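Local coordinates for GDSL-like protein (Collinsella aerofaciens ATCC 25986, PDB 7BXD) that is probably an acyl-hydrolase of the SGNH (GDSL-like) family that cleaves ester bonds, at residues G74-F87 / V103-P115. Numbering follows the deposited sequence.
Sequences GSRIAIKADRTDSF and VFGGVNDFSRNVP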
# COMPACT_ATOMS: atom_id res chain seq x y z
N GLY A 74 -5.97 2.97 -8.99
CA GLY A 74 -6.55 4.28 -8.75
C GLY A 74 -7.05 4.52 -7.35
O GLY A 74 -7.44 5.65 -7.03
N SER A 75 -7.04 3.51 -6.47
CA SER A 75 -7.70 3.63 -5.18
C SER A 75 -6.89 4.47 -4.19
O SER A 75 -5.68 4.24 -3.98
CB SER A 75 -7.93 2.22 -4.62
OG SER A 75 -8.61 2.26 -3.36
N ARG A 76 -7.57 5.43 -3.56
CA ARG A 76 -7.04 6.20 -2.43
C ARG A 76 -7.45 5.49 -1.15
O ARG A 76 -8.52 4.88 -1.09
CB ARG A 76 -7.66 7.62 -2.39
CG ARG A 76 -7.30 8.56 -3.55
CD ARG A 76 -8.00 8.15 -4.82
NE ARG A 76 -7.98 9.16 -5.89
CZ ARG A 76 -8.94 10.07 -6.08
NH1 ARG A 76 -9.95 10.18 -5.22
NH2 ARG A 76 -8.90 10.89 -7.13
N ILE A 77 -6.64 5.63 -0.10
CA ILE A 77 -7.10 5.15 1.20
C ILE A 77 -8.38 5.87 1.60
O ILE A 77 -9.36 5.24 2.03
CB ILE A 77 -5.99 5.28 2.25
CG1 ILE A 77 -4.89 4.24 1.95
CG2 ILE A 77 -6.53 5.07 3.68
CD1 ILE A 77 -3.71 4.24 2.92
N ALA A 78 -8.41 7.21 1.44
CA ALA A 78 -9.52 8.02 1.92
C ALA A 78 -10.63 8.18 0.88
O ALA A 78 -10.40 8.14 -0.34
CB ALA A 78 -9.05 9.41 2.29
N ILE A 79 -11.85 8.41 1.40
CA ILE A 79 -12.98 8.75 0.55
C ILE A 79 -12.77 10.12 -0.06
O ILE A 79 -12.34 11.06 0.63
CB ILE A 79 -14.29 8.77 1.36
CG1 ILE A 79 -14.50 7.45 2.10
CG2 ILE A 79 -15.46 9.09 0.43
CD1 ILE A 79 -15.79 7.44 2.94
N LYS A 80 -13.14 10.27 -1.33
CA LYS A 80 -13.17 11.57 -2.00
C LYS A 80 -14.31 11.54 -3.02
O LYS A 80 -14.60 10.49 -3.60
CB LYS A 80 -11.82 11.89 -2.67
CG LYS A 80 -11.61 13.37 -2.97
CD LYS A 80 -10.24 13.68 -3.53
CE LYS A 80 -10.06 15.19 -3.67
NZ LYS A 80 -9.09 15.62 -4.71
N ALA A 81 -14.95 12.69 -3.24
CA ALA A 81 -16.21 12.68 -3.99
C ALA A 81 -16.05 12.27 -5.46
O ALA A 81 -17.07 11.96 -6.09
CB ALA A 81 -16.89 14.03 -3.90
N ASP A 82 -14.84 12.26 -6.00
CA ASP A 82 -14.62 11.96 -7.41
C ASP A 82 -14.50 10.48 -7.71
O ASP A 82 -14.42 10.11 -8.88
CB ASP A 82 -13.40 12.74 -7.96
CG ASP A 82 -12.10 12.38 -7.27
OD1 ASP A 82 -12.11 11.83 -6.13
OD2 ASP A 82 -11.04 12.67 -7.88
N ARG A 83 -14.48 9.62 -6.69
CA ARG A 83 -14.39 8.18 -6.89
C ARG A 83 -15.28 7.49 -5.86
O ARG A 83 -15.71 8.11 -4.87
CB ARG A 83 -12.95 7.67 -6.76
CG ARG A 83 -11.96 8.31 -7.72
CD ARG A 83 -10.59 7.65 -7.62
NE ARG A 83 -10.59 6.26 -8.11
CZ ARG A 83 -10.05 5.85 -9.25
NH1 ARG A 83 -9.52 6.73 -10.09
NH2 ARG A 83 -10.06 4.57 -9.55
N THR A 84 -15.51 6.19 -6.05
CA THR A 84 -16.25 5.41 -5.06
C THR A 84 -15.52 4.15 -4.61
O THR A 84 -16.14 3.25 -4.00
CB THR A 84 -17.63 5.04 -5.59
OG1 THR A 84 -17.47 4.33 -6.83
CG2 THR A 84 -18.45 6.31 -5.80
N ASP A 85 -14.21 4.05 -4.88
CA ASP A 85 -13.43 2.83 -4.68
C ASP A 85 -12.27 3.03 -3.71
O ASP A 85 -11.25 2.35 -3.84
CB ASP A 85 -12.92 2.30 -6.02
CG ASP A 85 -11.97 3.26 -6.72
OD1 ASP A 85 -11.77 4.41 -6.26
OD2 ASP A 85 -11.40 2.83 -7.75
N SER A 86 -12.44 3.90 -2.72
CA SER A 86 -11.39 4.07 -1.71
C SER A 86 -11.21 2.80 -0.89
O SER A 86 -12.07 1.90 -0.87
CB SER A 86 -11.74 5.19 -0.75
OG SER A 86 -12.89 4.89 0.04
N PHE A 87 -10.06 2.71 -0.19
CA PHE A 87 -9.89 1.57 0.71
C PHE A 87 -11.03 1.55 1.73
O PHE A 87 -11.55 0.49 2.07
CB PHE A 87 -8.55 1.61 1.45
CG PHE A 87 -7.30 1.35 0.63
CD1 PHE A 87 -7.03 2.00 -0.59
CD2 PHE A 87 -6.33 0.49 1.14
CE1 PHE A 87 -5.80 1.78 -1.26
CE2 PHE A 87 -5.11 0.29 0.47
CZ PHE A 87 -4.85 0.93 -0.70
N VAL A 103 -1.85 -3.96 4.45
CA VAL A 103 -2.49 -2.78 3.85
C VAL A 103 -1.38 -1.90 3.29
O VAL A 103 -0.51 -1.45 4.05
CB VAL A 103 -3.35 -2.02 4.87
CG1 VAL A 103 -4.01 -0.83 4.19
CG2 VAL A 103 -4.39 -2.95 5.52
N PHE A 104 -1.42 -1.64 1.98
CA PHE A 104 -0.34 -0.96 1.27
C PHE A 104 -0.98 0.09 0.37
O PHE A 104 -1.56 -0.25 -0.67
CB PHE A 104 0.38 -2.05 0.46
CG PHE A 104 1.56 -1.59 -0.38
CD1 PHE A 104 2.38 -0.51 -0.03
CD2 PHE A 104 1.88 -2.33 -1.53
CE1 PHE A 104 3.49 -0.18 -0.80
CE2 PHE A 104 2.98 -2.00 -2.31
CZ PHE A 104 3.79 -0.92 -1.94
N GLY A 105 -0.96 1.35 0.79
CA GLY A 105 -1.61 2.40 0.01
C GLY A 105 -1.13 3.76 0.46
O GLY A 105 -0.31 3.88 1.38
N GLY A 106 -1.66 4.79 -0.21
CA GLY A 106 -1.42 6.17 0.17
C GLY A 106 -0.79 7.01 -0.92
O GLY A 106 -0.88 8.25 -0.85
N VAL A 107 -0.18 6.41 -1.95
CA VAL A 107 0.42 7.26 -2.97
C VAL A 107 -0.66 8.04 -3.70
O VAL A 107 -0.42 9.17 -4.15
CB VAL A 107 1.37 6.49 -3.93
CG1 VAL A 107 0.58 5.61 -4.91
CG2 VAL A 107 2.29 7.45 -4.67
N ASN A 108 -1.86 7.47 -3.85
CA ASN A 108 -2.93 8.21 -4.53
C ASN A 108 -3.52 9.31 -3.65
O ASN A 108 -3.95 10.36 -4.16
CB ASN A 108 -4.01 7.29 -5.07
CG ASN A 108 -3.47 6.37 -6.15
OD1 ASN A 108 -2.68 6.80 -6.99
ND2 ASN A 108 -3.90 5.12 -6.14
N ASP A 109 -3.56 9.11 -2.33
CA ASP A 109 -3.99 10.17 -1.44
C ASP A 109 -3.09 11.38 -1.59
O ASP A 109 -3.56 12.53 -1.61
CB ASP A 109 -4.01 9.67 0.01
CG ASP A 109 -4.93 8.47 0.17
OD1 ASP A 109 -4.51 7.37 -0.31
OD2 ASP A 109 -6.03 8.64 0.75
N PHE A 110 -1.76 11.15 -1.65
CA PHE A 110 -0.81 12.23 -1.87
C PHE A 110 -1.04 12.86 -3.25
O PHE A 110 -1.21 14.07 -3.37
CB PHE A 110 0.60 11.64 -1.77
CG PHE A 110 1.67 12.49 -2.43
CD1 PHE A 110 1.92 13.81 -2.01
CD2 PHE A 110 2.43 11.96 -3.46
CE1 PHE A 110 2.92 14.56 -2.62
CE2 PHE A 110 3.41 12.72 -4.07
CZ PHE A 110 3.65 14.02 -3.66
N SER A 111 -1.05 12.04 -4.31
CA SER A 111 -1.05 12.59 -5.66
C SER A 111 -2.39 13.22 -6.04
O SER A 111 -2.42 14.09 -6.92
CB SER A 111 -0.61 11.53 -6.68
OG SER A 111 -1.60 10.55 -6.89
N ARG A 112 -3.49 12.79 -5.42
CA ARG A 112 -4.81 13.32 -5.74
C ARG A 112 -5.40 14.16 -4.61
O ARG A 112 -6.61 14.35 -4.54
CB ARG A 112 -5.75 12.19 -6.19
CG ARG A 112 -5.21 11.38 -7.36
CD ARG A 112 -4.85 12.29 -8.53
NE ARG A 112 -4.67 11.53 -9.76
CZ ARG A 112 -3.90 11.92 -10.76
NH1 ARG A 112 -3.23 13.05 -10.67
NH2 ARG A 112 -3.79 11.16 -11.85
N ASN A 113 -4.55 14.72 -3.74
CA ASN A 113 -4.94 15.85 -2.90
C ASN A 113 -6.04 15.49 -1.89
O ASN A 113 -7.01 16.22 -1.70
CB ASN A 113 -5.29 17.04 -3.78
CG ASN A 113 -4.13 17.39 -4.64
OD1 ASN A 113 -3.07 17.72 -4.11
ND2 ASN A 113 -4.26 17.24 -5.95
N VAL A 114 -5.87 14.36 -1.23
CA VAL A 114 -6.71 14.06 -0.06
C VAL A 114 -6.27 14.96 1.10
O VAL A 114 -5.07 14.99 1.44
CB VAL A 114 -6.56 12.57 0.31
CG1 VAL A 114 -7.06 12.30 1.72
CG2 VAL A 114 -7.28 11.74 -0.72
N PRO A 115 -7.18 15.70 1.72
CA PRO A 115 -6.79 16.52 2.88
C PRO A 115 -6.17 15.66 3.97
O PRO A 115 -6.65 14.56 4.27
CB PRO A 115 -8.12 17.15 3.33
CG PRO A 115 -9.02 17.11 2.10
CD PRO A 115 -8.63 15.80 1.44
O HOH W 1 -3.14 4.85 -2.72
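D109 and N108, at the start of helix 107-111, grip the backbone of the loop that follows strand 66-71; G106-V107-N108-D109 is the GxND motif of the SGNH hydrolases. The D109 carboxylate is held by two consecutive amides, each on a syn lone pair: I77 N meets OD1 at 2.8 Å and A78 N meets OD2 at 2.9 Å. N108 donates ND2 to S75 O in a nearly straight hydrogen bond (176°), the donor standing above the carbonyl plane rather than on a lone pair. As in relatives, N108 and G74, whose N makes a weak hydrogen bond with S37 OG, probably belong to the oxyanion hole. A water donates to the same S75 O and accepts from G106 N and N108 N.

The guanidinium of R76 rests against R112, R76 NH2 lying 3.5 Å from R112 CB, while NH1 and NH2 clasp D82 end-on. Replacing R76 by an alanine is likely to leave D82 without its charged mate and open a gap beside R112. R112 itself turns its far end to K161 O.

Apolar contacts flank these bonds: A78 CB packs on V114 CG1, and F87 CZ lies 3.6 Å from G105 CA, where any side chain would clash with the ring. The K80 chain, extended beyond CG, brings NZ into a 2.8 Å hydrogen bond with R112 O, nearly in line with the C=O bond.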